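Local coordinates for protein cysteine hydrolase (Vibrio cholerae, PDB 6V98) that acts as a type VI secretion system effector, probably a cysteine hydrolase related to the papain-like (clan CA) peptidases, at residues D127-G132 and A160-L165. Sequence-based numbering, arbitrary orientation.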
# COMPACT_ATOMS: atom_id res chain seq x y z
N ASP A 127 -10.00 -1.91 -6.90
CA ASP A 127 -10.02 -0.60 -7.53
C ASP A 127 -11.29 0.16 -7.16
O ASP A 127 -11.24 1.35 -6.84
CB ASP A 127 -9.91 -0.76 -9.05
CG ASP A 127 -9.62 0.55 -9.74
OD1 ASP A 127 -8.51 1.09 -9.52
OD2 ASP A 127 -10.49 1.03 -10.50
N SER A 128 -12.42 -0.53 -7.17
CA SER A 128 -13.68 0.10 -6.77
C SER A 128 -13.67 0.53 -5.31
O SER A 128 -14.17 1.61 -4.96
CB SER A 128 -14.84 -0.87 -7.03
OG SER A 128 -16.07 -0.26 -6.67
N TRP A 129 -13.11 -0.30 -4.42
CA TRP A 129 -13.07 0.04 -3.00
C TRP A 129 -12.19 1.27 -2.75
O TRP A 129 -12.58 2.18 -2.02
CB TRP A 129 -12.57 -1.17 -2.21
CG TRP A 129 -12.64 -1.12 -0.69
CD1 TRP A 129 -13.59 -1.68 0.10
CD2 TRP A 129 -11.67 -0.54 0.19
NE1 TRP A 129 -13.30 -1.47 1.42
CE2 TRP A 129 -12.12 -0.77 1.51
CE3 TRP A 129 -10.48 0.17 0.00
CZ2 TRP A 129 -11.43 -0.32 2.63
CZ3 TRP A 129 -9.78 0.61 1.11
CH2 TRP A 129 -10.25 0.36 2.41
N LEU A 130 -11.01 1.30 -3.39
CA LEU A 130 -10.10 2.44 -3.23
C LEU A 130 -10.70 3.72 -3.79
O LEU A 130 -10.63 4.78 -3.15
CB LEU A 130 -8.77 2.10 -3.91
CG LEU A 130 -8.04 1.00 -3.15
CD1 LEU A 130 -7.02 0.29 -4.07
CD2 LEU A 130 -7.36 1.56 -1.90
N ARG A 131 -11.31 3.66 -4.98
CA ARG A 131 -11.98 4.84 -5.51
C ARG A 131 -13.14 5.26 -4.61
O ARG A 131 -13.40 6.46 -4.44
CB ARG A 131 -12.48 4.58 -6.93
CG ARG A 131 -11.38 4.44 -7.99
CD ARG A 131 -11.96 4.45 -9.40
NE ARG A 131 -12.54 3.15 -9.78
CZ ARG A 131 -13.83 2.84 -9.69
NH1 ARG A 131 -14.70 3.73 -9.22
NH2 ARG A 131 -14.25 1.64 -10.07
N GLY A 132 -13.84 4.29 -4.03
CA GLY A 132 -14.92 4.61 -3.11
C GLY A 132 -14.44 5.30 -1.86
O GLY A 132 -15.05 6.27 -1.39
N ALA A 160 -7.32 -5.13 2.56
CA ALA A 160 -7.02 -6.55 2.43
C ALA A 160 -8.10 -7.38 3.09
O ALA A 160 -8.55 -8.38 2.52
CB ALA A 160 -5.64 -6.85 3.04
N ASP A 161 -8.58 -6.94 4.26
CA ASP A 161 -9.72 -7.59 4.89
C ASP A 161 -10.92 -7.61 3.95
O ASP A 161 -11.60 -8.64 3.80
CB ASP A 161 -10.10 -6.86 6.19
CG ASP A 161 -9.57 -7.55 7.45
OD1 ASP A 161 -9.97 -8.70 7.73
OD2 ASP A 161 -8.76 -6.92 8.16
N ALA A 162 -11.20 -6.48 3.30
CA ALA A 162 -12.36 -6.37 2.43
C ALA A 162 -12.23 -7.27 1.20
O ALA A 162 -13.24 -7.70 0.65
CB ALA A 162 -12.57 -4.91 2.00
N MET A 163 -11.00 -7.57 0.78
CA MET A 163 -10.81 -8.43 -0.37
C MET A 163 -10.93 -9.91 -0.01
O MET A 163 -10.81 -10.76 -0.90
CB MET A 163 -9.44 -8.17 -1.02
CG MET A 163 -9.21 -6.76 -1.58
SD MET A 163 -10.40 -6.24 -2.84
CE MET A 163 -11.46 -5.21 -1.82
N GLY A 164 -11.15 -10.23 1.26
CA GLY A 164 -11.15 -11.61 1.71
C GLY A 164 -9.78 -12.22 1.86
O GLY A 164 -9.66 -13.46 1.86
N LEU A 165 -8.74 -11.41 2.02
CA LEU A 165 -7.37 -11.91 2.06
C LEU A 165 -6.88 -12.25 3.46
O LEU A 165 -5.75 -12.72 3.61
CB LEU A 165 -6.43 -10.90 1.41
CG LEU A 165 -6.72 -10.58 -0.06
CD1 LEU A 165 -5.81 -9.45 -0.55
CD2 LEU A 165 -6.57 -11.83 -0.93
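Trp-129 reaches from helix 123-134 to the end of helix 154-162, where its indole meets the methyl of Ala-162. The pyrrole side of the ring does the touching. NE1 lies 3.6 Å from Ala-162 CB, and CD1 of the indole is 3.9 Å from the same methyl. The approach to the ring is oblique. The indole is carried across because CG of Trp-129 stands anti to its own backbone N (chi1 -171°). This is the tight part of the contact. Leu-130 CD2 lies in plane at the ring edge, and the Trp-129 side chain also touches Asp-158 and Leu-159 of helix 154-162.

The packing is looser beside it. Met-163 CE comes only within 4.2 Å of Trp-129 CB. The thioether bends back toward Trp-129, and the side chain also rests on Phe-122. No hydrogen bond joins the two segments, and Ala-162 is exposed. On helix 123-134, Arg-131 and Asp-127 form a salt bridge of their own: NE to OD2 is 3.0 Å and the N-H points nearly straight at the oxygen (168°). The oxygen is met from above the carboxylate plane, while it lies close to the guanidinium plane.

At Gly-164 the chain leaves the helix. Gly-164 takes a positive phi (77°), its N bonds back to Asp-161 O at 3.0 Å, and Leu-165 N bonds back to Ala-160 O at 3.1 Å. This is a Schellman motif ending helix 154-162, here packed through apolar side chains against a neighbouring helix at the surface of this TseH-family protein.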